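Long-range contact in putative metal resistance protein (Proteus mirabilis, PDB 6C29), which probably acts in periplasmic thiol-disulfide exchange as a protein-disulfide reductase, this piece being its N-terminal tandem immunoglobulin-fold region: residues Trp42-Pro56 against Leu109-Thr121. Sequence-based numbering, arbitrary orientation.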
ATOM      1  N   TRP A  42      -2.496  -6.711  15.782  1.00 17.41           N
ATOM      2  CA  TRP A  42      -2.708  -5.390  15.209  1.00 14.87           C
ATOM      3  C   TRP A  42      -2.101  -5.316  13.808  1.00 14.31           C
ATOM      4  O   TRP A  42      -1.023  -5.862  13.540  1.00 14.32           O
ATOM      5  CB  TRP A  42      -2.092  -4.291  16.097  1.00 13.37           C
ATOM      6  CG  TRP A  42      -2.810  -4.087  17.407  1.00 13.42           C
ATOM      7  CD1 TRP A  42      -2.546  -4.713  18.587  1.00 15.11           C
ATOM      8  CD2 TRP A  42      -3.892  -3.189  17.662  1.00 13.23           C
ATOM      9  NE1 TRP A  42      -3.397  -4.259  19.556  1.00 16.57           N
ATOM     10  CE2 TRP A  42      -4.235  -3.322  19.018  1.00 16.50           C
ATOM     11  CE3 TRP A  42      -4.605  -2.289  16.880  1.00 13.12           C
ATOM     12  CZ2 TRP A  42      -5.258  -2.589  19.599  1.00 17.13           C
ATOM     13  CZ3 TRP A  42      -5.620  -1.559  17.457  1.00 17.12           C
ATOM     14  CH2 TRP A  42      -5.938  -1.713  18.801  1.00 17.16           C
ATOM     15  N   LYS A  43      -2.830  -4.660  12.922  1.00 12.54           N
ATOM     16  CA  LYS A  43      -2.447  -4.439  11.532  1.00 12.98           C
ATOM     17  C   LYS A  43      -2.458  -2.977  11.180  1.00 11.78           C
ATOM     18  O   LYS A  43      -3.017  -2.169  11.907  1.00 12.52           O
ATOM     19  CB  LYS A  43      -3.400  -5.210  10.617  1.00 16.01           C
ATOM     20  CG  LYS A  43      -3.382  -6.716  10.882  1.00 22.79           C
ATOM     21  CD  LYS A  43      -4.692  -7.394  10.555  1.00 27.63           C
ATOM     22  CE  LYS A  43      -4.701  -8.867  11.042  1.00 41.36           C
ATOM     23  NZ  LYS A  43      -4.928  -9.032  12.513  1.00 44.08           N
ATOM     24  N   THR A  44      -1.796  -2.614  10.087  1.00 11.01           N
ATOM     25  CA  THR A  44      -2.045  -1.322   9.489  1.00 11.17           C
ATOM     26  C   THR A  44      -2.511  -1.578   8.070  1.00 11.22           C
ATOM     27  O   THR A  44      -2.727  -2.722   7.697  1.00 13.28           O
ATOM     28  CB  THR A  44      -0.843  -0.398   9.578  1.00 12.55           C
ATOM     29  OG1 THR A  44      -1.200   0.927   9.137  1.00 13.85           O
ATOM     30  CG2 THR A  44       0.362  -0.900   8.803  1.00 13.11           C
ATOM     31  N   TYR A  45      -2.803  -0.501   7.359  1.00 11.28           N
ATOM     32  CA  TYR A  45      -3.555  -0.596   6.119  1.00 11.16           C
ATOM     33  C   TYR A  45      -2.768  -0.229   4.887  1.00  9.97           C
ATOM     34  O   TYR A  45      -1.804   0.510   4.920  1.00 11.14           O
ATOM     35  CB  TYR A  45      -4.743   0.320   6.194  1.00 11.97           C
ATOM     36  CG  TYR A  45      -5.783   0.020   7.236  1.00 13.53           C
ATOM     37  CD1 TYR A  45      -6.860  -0.800   6.951  1.00 13.93           C
ATOM     38  CD2 TYR A  45      -5.713   0.609   8.480  1.00 16.63           C
ATOM     39  CE1 TYR A  45      -7.861  -1.038   7.897  1.00 16.90           C
ATOM     40  CE2 TYR A  45      -6.693   0.392   9.420  1.00 18.03           C
ATOM     41  CZ  TYR A  45      -7.772  -0.433   9.114  1.00 18.44           C
ATOM     42  OH  TYR A  45      -8.752  -0.643  10.048  1.00 19.46           O
ATOM     43  N   TRP A  46      -3.248  -0.761   3.778  1.00 10.69           N
ATOM     44  CA  TRP A  46      -2.760  -0.423   2.457  1.00  9.81           C
ATOM     45  C   TRP A  46      -3.396   0.870   1.978  1.00 11.96           C
ATOM     46  O   TRP A  46      -4.266   1.426   2.651  1.00 13.64           O
ATOM     47  CB  TRP A  46      -3.087  -1.585   1.526  1.00 10.98           C
ATOM     48  CG  TRP A  46      -2.485  -1.604   0.148  1.00 10.81           C
ATOM     49  CD1 TRP A  46      -1.197  -1.374  -0.188  1.00 10.90           C
ATOM     50  CD2 TRP A  46      -3.163  -1.936  -1.070  1.00 10.29           C
ATOM     51  NE1 TRP A  46      -1.019  -1.523  -1.545  1.00 10.19           N
ATOM     52  CE2 TRP A  46      -2.213  -1.877  -2.103  1.00 10.27           C
ATOM     53  CE3 TRP A  46      -4.485  -2.277  -1.390  1.00 11.07           C
ATOM     54  CZ2 TRP A  46      -2.518  -2.131  -3.422  1.00 10.69           C
ATOM     55  CZ3 TRP A  46      -4.783  -2.544  -2.733  1.00 12.55           C
ATOM     56  CH2 TRP A  46      -3.794  -2.480  -3.717  1.00 12.78           C
ATOM     57  N   ARG A  47      -3.012   1.310   0.790  1.00 13.21           N
ATOM     58  CA  ARG A  47      -3.573   2.557   0.258  1.00 15.72           C
ATOM     59  C   ARG A  47      -5.081   2.480   0.029  1.00 17.04           C
ATOM     60  O   ARG A  47      -5.766   3.506   0.074  1.00 20.57           O
ATOM     61  CB  ARG A  47      -2.873   2.935  -1.044  1.00 18.19           C
ATOM     62  CG  ARG A  47      -3.083   1.965  -2.160  1.00 20.13           C
ATOM     63  CD  ARG A  47      -2.301   2.375  -3.399  1.00 19.74           C
ATOM     64  NE  ARG A  47      -2.596   1.408  -4.433  1.00 16.01           N
ATOM     65  CZ  ARG A  47      -1.702   0.777  -5.177  1.00 15.22           C
ATOM     66  NH1 ARG A  47      -0.386   1.059  -5.059  1.00 16.27           N
ATOM     67  NH2 ARG A  47      -2.107  -0.120  -6.051  1.00 15.51           N
ATOM     68  N   SER A  48      -5.589   1.282  -0.260  1.00 15.09           N
ATOM     69  CA  SER A  48      -7.019   0.975  -0.333  1.00 16.75           C
ATOM     70  C   SER A  48      -7.337   0.015   0.801  1.00 16.99           C
ATOM     71  O   SER A  48      -7.132  -1.176   0.699  1.00 16.61           O
ATOM     72  CB  SER A  48      -7.388   0.355  -1.677  1.00 18.55           C
ATOM     73  OG  SER A  48      -7.228   1.331  -2.709  1.00 18.75           O
ATOM     74  N   PRO A  49      -7.795   0.543   1.918  1.00 16.58           N
ATOM     75  CA  PRO A  49      -7.832  -0.257   3.137  1.00 18.00           C
ATOM     76  C   PRO A  49      -8.959  -1.257   3.190  1.00 21.99           C
ATOM     77  O   PRO A  49      -8.880  -2.211   3.974  1.00 23.01           O
ATOM     78  CB  PRO A  49      -8.011   0.799   4.216  1.00 19.54           C
ATOM     79  CG  PRO A  49      -8.724   1.903   3.542  1.00 25.86           C
ATOM     80  CD  PRO A  49      -8.203   1.938   2.145  1.00 20.61           C
ATOM     81  N   GLY A  50      -9.986  -1.033   2.376  1.00 22.69           N
ATOM     82  CA  GLY A  50     -11.233  -1.756   2.477  1.00 28.35           C
ATOM     83  C   GLY A  50     -12.199  -0.971   3.360  1.00 36.04           C
ATOM     84  O   GLY A  50     -11.844   0.043   3.986  1.00 34.13           O
ATOM     85  N   GLU A  51     -13.431  -1.448   3.430  1.00 43.54           N
ATOM     86  CA  GLU A  51     -14.454  -0.805   4.246  1.00 45.92           C
ATOM     87  C   GLU A  51     -13.991  -0.634   5.711  1.00 38.97           C
ATOM     88  O   GLU A  51     -13.434  -1.553   6.308  1.00 32.87           O
ATOM     89  CB  GLU A  51     -15.748  -1.614   4.155  1.00 53.94           C
ATOM     90  CG  GLU A  51     -16.980  -0.913   4.705  1.00 64.53           C
ATOM     91  CD  GLU A  51     -18.235  -1.772   4.595  1.00 71.84           C
ATOM     92  OE1 GLU A  51     -18.154  -2.875   4.008  1.00 73.06           O
ATOM     93  OE2 GLU A  51     -19.298  -1.342   5.096  1.00 73.93           O
ATOM     94  N   GLY A  52     -14.182   0.560   6.264  1.00 36.96           N
ATOM     95  CA  GLY A  52     -13.913   0.819   7.678  1.00 34.19           C
ATOM     96  C   GLY A  52     -12.490   1.230   8.044  1.00 32.21           C
ATOM     97  O   GLY A  52     -12.229   1.691   9.159  1.00 33.11           O
ATOM     98  N   GLY A  53     -11.563   1.081   7.110  1.00 25.03           N
ATOM     99  CA  GLY A  53     -10.169   1.401   7.398  1.00 21.26           C
ATOM    100  C   GLY A  53      -9.738   2.761   6.879  1.00 18.36           C
ATOM    101  O   GLY A  53     -10.475   3.427   6.153  1.00 19.17           O
ATOM    102  N   VAL A  54      -8.513   3.152   7.224  1.00 16.88           N
ATOM    103  CA  VAL A  54      -7.933   4.424   6.813  1.00 16.78           C
ATOM    104  C   VAL A  54      -6.464   4.177   6.435  1.00 15.61           C
ATOM    105  O   VAL A  54      -5.737   3.541   7.194  1.00 15.12           O
ATOM    106  CB  VAL A  54      -8.006   5.463   7.954  1.00 21.36           C
ATOM    107  CG1 VAL A  54      -7.439   6.771   7.475  1.00 23.83           C
ATOM    108  CG2 VAL A  54      -9.461   5.592   8.450  1.00 24.45           C
ATOM    109  N   ALA A  55      -6.042   4.631   5.267  1.00 15.62           N
ATOM    110  CA  ALA A  55      -4.644   4.464   4.866  1.00 14.48           C
ATOM    111  C   ALA A  55      -3.747   5.341   5.745  1.00 15.40           C
ATOM    112  O   ALA A  55      -4.109   6.473   6.062  1.00 17.68           O
ATOM    113  CB  ALA A  55      -4.437   4.821   3.419  1.00 15.84           C
ATOM    114  N   PRO A  56      -2.573   4.823   6.148  1.00 13.92           N
ATOM    115  CA  PRO A  56      -1.625   5.717   6.845  1.00 13.91           C
ATOM    116  C   PRO A  56      -1.168   6.833   5.928  1.00 14.56           C
ATOM    117  O   PRO A  56      -1.120   6.671   4.712  1.00 16.61           O
ATOM    118  CB  PRO A  56      -0.457   4.805   7.209  1.00 14.34           C
ATOM    119  CG  PRO A  56      -0.573   3.642   6.280  1.00 15.26           C
ATOM    120  CD  PRO A  56      -2.031   3.465   5.962  1.00 13.60           C
ATOM    121  N   LEU A 109       3.004  11.767  11.050  1.00 12.26           N
ATOM    122  CA  LEU A 109       2.442  10.526  10.556  1.00 12.35           C
ATOM    123  C   LEU A 109       1.149  10.247  11.303  1.00 11.83           C
ATOM    124  O   LEU A 109       1.182  10.100  12.526  1.00 12.38           O
ATOM    125  CB  LEU A 109       3.410   9.361  10.776  1.00 12.05           C
ATOM    126  CG  LEU A 109       2.855   7.946  10.623  1.00 13.78           C
ATOM    127  CD1 LEU A 109       2.521   7.643   9.176  1.00 13.93           C
ATOM    128  CD2 LEU A 109       3.854   6.934  11.195  1.00 17.73           C
ATOM    129  N   THR A 110       0.020  10.146  10.594  1.00 11.35           N
ATOM    130  CA  THR A 110      -1.210   9.636  11.185  1.00 13.35           C
ATOM    131  C   THR A 110      -1.251   8.155  10.860  1.00 13.18           C
ATOM    132  O   THR A 110      -1.537   7.751   9.714  1.00 14.24           O
ATOM    133  CB  THR A 110      -2.432  10.350  10.669  1.00 14.16           C
ATOM    134  OG1 THR A 110      -2.322  11.760  10.980  1.00 14.49           O
ATOM    135  CG2 THR A 110      -3.709   9.742  11.305  1.00 16.75           C
ATOM    136  N   LEU A 111      -0.879   7.345  11.840  1.00 11.27           N
ATOM    137  CA  LEU A 111      -0.821   5.911  11.669  1.00 10.98           C
ATOM    138  C   LEU A 111      -2.138   5.290  12.035  1.00 12.34           C
ATOM    139  O   LEU A 111      -2.663   5.502  13.132  1.00 13.43           O
ATOM    140  CB  LEU A 111       0.276   5.290  12.531  1.00 12.02           C
ATOM    141  CG  LEU A 111       0.415   3.772  12.384  1.00 12.98           C
ATOM    142  CD1 LEU A 111       0.947   3.404  11.028  1.00 14.75           C
ATOM    143  CD2 LEU A 111       1.369   3.282  13.481  1.00 12.89           C
ATOM    144  N   SER A 112      -2.708   4.540  11.108  1.00 11.39           N
ATOM    145  CA  SER A 112      -3.875   3.749  11.393  1.00 13.10           C
ATOM    146  C   SER A 112      -3.486   2.334  11.775  1.00 13.13           C
ATOM    147  O   SER A 112      -2.635   1.699  11.106  1.00 15.25           O
ATOM    148  CB  SER A 112      -4.766   3.722  10.178  1.00 15.79           C
ATOM    149  OG  SER A 112      -3.941   3.366   9.085  1.00 17.09           O
ATOM    150  N   THR A 113      -4.048   1.841  12.866  1.00 12.14           N
ATOM    151  CA  THR A 113      -3.822   0.464  13.271  1.00 13.56           C
ATOM    152  C   THR A 113      -5.179  -0.124  13.549  1.00 15.99           C
ATOM    153  O   THR A 113      -6.116   0.590  13.950  1.00 18.73           O
ATOM    154  CB  THR A 113      -2.876   0.348  14.493  1.00 13.88           C
ATOM    155  OG1 THR A 113      -3.362   1.132  15.589  1.00 15.07           O
ATOM    156  CG2 THR A 113      -1.439   0.827  14.130  1.00 16.44           C
ATOM    157  N   CYS A 114      -5.285  -1.419  13.364  1.00 13.66           N
ATOM    158  CA  CYS A 114      -6.554  -2.099  13.525  0.56 15.60           C
ATOM    159  C   CYS A 114      -6.443  -3.453  14.187  1.00 13.39           C
ATOM    160  O   CYS A 114      -5.575  -4.244  13.851  1.00 13.75           O
ATOM    161  CB  CYS A 114      -7.216  -2.273  12.176  0.56 18.21           C
ATOM    162  SG  CYS A 114      -8.744  -3.235  12.279  0.56 22.45           S
ATOM    163  N   SER A 115      -7.349  -3.715  15.110  1.00 14.33           N
ATOM    164  CA  SER A 115      -7.484  -5.056  15.616  0.53 20.10           C
ATOM    165  C   SER A 115      -8.919  -5.468  15.247  1.00 28.27           C
ATOM    166  O   SER A 115      -9.123  -6.200  14.269  1.00 46.16           O
ATOM    167  CB  SER A 115      -7.148  -5.098  17.113  0.53 18.74           C
ATOM    168  OG  SER A 115      -7.029  -6.424  17.610  0.53 20.10           O
ATOM    169  N   ASN A 116      -9.879  -4.981  15.992  1.00 22.72           N
ATOM    170  CA  ASN A 116     -11.294  -4.975  15.591  1.00 23.31           C
ATOM    171  C   ASN A 116     -11.873  -3.567  15.534  1.00 31.02           C
ATOM    172  O   ASN A 116     -13.037  -3.376  15.179  1.00 43.50           O
ATOM    173  CB  ASN A 116     -12.127  -5.792  16.564  1.00 27.57           C
ATOM    174  CG  ASN A 116     -12.224  -5.142  17.934  1.00 41.35           C
ATOM    175  OD1 ASN A 116     -11.218  -4.716  18.519  1.00 42.01           O
ATOM    176  ND2 ASN A 116     -13.452  -5.013  18.435  1.00 51.18           N
ATOM    177  N   VAL A 117     -11.054  -2.602  15.923  1.00 21.47           N
ATOM    178  CA  VAL A 117     -11.352  -1.170  15.894  1.00 16.39           C
ATOM    179  C   VAL A 117     -10.186  -0.575  15.157  1.00 15.15           C
ATOM    180  O   VAL A 117      -9.101  -1.137  15.229  1.00 16.94           O
ATOM    181  CB  VAL A 117     -11.466  -0.540  17.308  1.00 14.64           C
ATOM    182  CG1 VAL A 117     -10.297  -0.975  18.171  1.00 15.70           C
ATOM    183  CG2 VAL A 117     -11.495   1.017  17.273  1.00 20.08           C
ATOM    184  N   CYS A 118     -10.407   0.519  14.437  1.00 12.07           N
ATOM    185  CA  CYS A 118      -9.375   1.252  13.758  1.00 12.58           C
ATOM    186  C   CYS A 118      -8.993   2.405  14.659  1.00 14.43           C
ATOM    187  O   CYS A 118      -9.821   3.241  14.989  1.00 15.64           O
ATOM    188  CB  CYS A 118      -9.850   1.776  12.419  1.00 13.47           C
ATOM    189  SG  CYS A 118      -8.647   2.782  11.526  1.00 17.12           S
ATOM    190  N   ILE A 119      -7.740   2.448  15.055  1.00 12.93           N
ATOM    191  CA  ILE A 119      -7.208   3.520  15.886  1.00 12.76           C
ATOM    192  C   ILE A 119      -6.305   4.414  15.036  1.00 12.23           C
ATOM    193  O   ILE A 119      -5.469   3.923  14.283  1.00 12.43           O
ATOM    194  CB  ILE A 119      -6.384   2.970  17.061  1.00 13.47           C
ATOM    195  CG1 ILE A 119      -7.191   2.026  17.948  1.00 15.69           C
ATOM    196  CG2 ILE A 119      -5.728   4.113  17.875  1.00 14.48           C
ATOM    197  CD1 ILE A 119      -8.312   2.668  18.647  1.00 18.01           C
ATOM    198  N   LEU A 120      -6.458   5.729  15.179  1.00 11.44           N
ATOM    199  CA  LEU A 120      -5.582   6.714  14.541  1.00 11.35           C
ATOM    200  C   LEU A 120      -4.673   7.344  15.577  1.00 12.43           C
ATOM    201  O   LEU A 120      -5.151   7.864  16.603  1.00 14.34           O
ATOM    202  CB  LEU A 120      -6.417   7.783  13.836  1.00 13.96           C
ATOM    203  CG  LEU A 120      -7.448   7.248  12.851  1.00 20.33           C
ATOM    204  CD1 LEU A 120      -8.315   8.362  12.350  1.00 24.66           C
ATOM    205  CD2 LEU A 120      -6.760   6.571  11.696  1.00 24.89           C
ATOM    206  N   THR A 121      -3.366   7.286  15.329  1.00 11.25           N
ATOM    207  CA  THR A 121      -2.345   7.793  16.246  1.00 11.48           C
ATOM    208  C   THR A 121      -1.405   8.701  15.470  1.00 11.71           C
ATOM    209  O   THR A 121      -0.924   8.317  14.418  1.00 11.20           O
ATOM    210  CB  THR A 121      -1.540   6.647  16.891  1.00 11.91           C
ATOM    211  OG1 THR A 121      -2.439   5.682  17.452  1.00 14.50           O
ATOM    212  CG2 THR A 121      -0.520   7.148  17.989  1.00 14.09           C
TER
HETATM  213  O   HOH W   1      -6.837  -7.102  12.736  1.00 48.95           O
HETATM  214  O   HOH W   2      -4.172   7.865   8.501  1.00 18.62           O
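The carbonyl oxygen Cys-114 O takes the amide of Lys-43 N at 2.9 Å, a CA-H contact from Trp-42, and a weak bond from a water. The return bond from Cys-114 N to Lys-43 O completes a single antiparallel hydrogen-bonded pair, joining the short strand 43-45 to the end of strand 104-114 in the immunoglobulin-like DsbD N-terminal domain. The same water links Lys-43 NZ to Ser-115 O, a task suited to a long, flexible lysine.

Two small hydroxyl residues fasten the junction farther along. Thr-44 turns OG1 opposite its backbone N (chi1 -172°), and OG1 donates to Ser-112 O at 2.6 Å almost in line with the carbonyl bond. Ser-112 OG donates to Val-54 O at 2.6 Å, tying the returning loop to the strand, and lies near the plane of the Tyr-45 ring, at its edge. Ser-112 N is buried without a partner.

Cys-114 and Cys-118 sit on either side of the tight turn of a beta hairpin, consistent with a redox-active cysteine pair of the DsbD type. In the conformer described, Cys-114 SG and Cys-118 SG lie 6.1 Å apart, so no disulfide joins them. Tyr-45 sets CG anti to its carbonyl carbon (chi1 -64°), and its ring reaches both: OH meets Cys-114 CB, while Cys-118 SG sits obliquely, 3.7 Å from CE2. Gly-53, lacking a side chain, lets its backbone lie over a face of this ring, and branched Val-54 meets Leu-120 CD2 through its CB.

Beyond the bridge, the broad Trp-42 indole spans the hairpin from Ser-115 to Ile-119. His-15 stacks with the indole and also bonds Thr-113 OG1. Ser-115 CB makes a CH-pi contact, 3.6 Å from the centroid of the six-membered ring of Trp-42 and 5° from its normal.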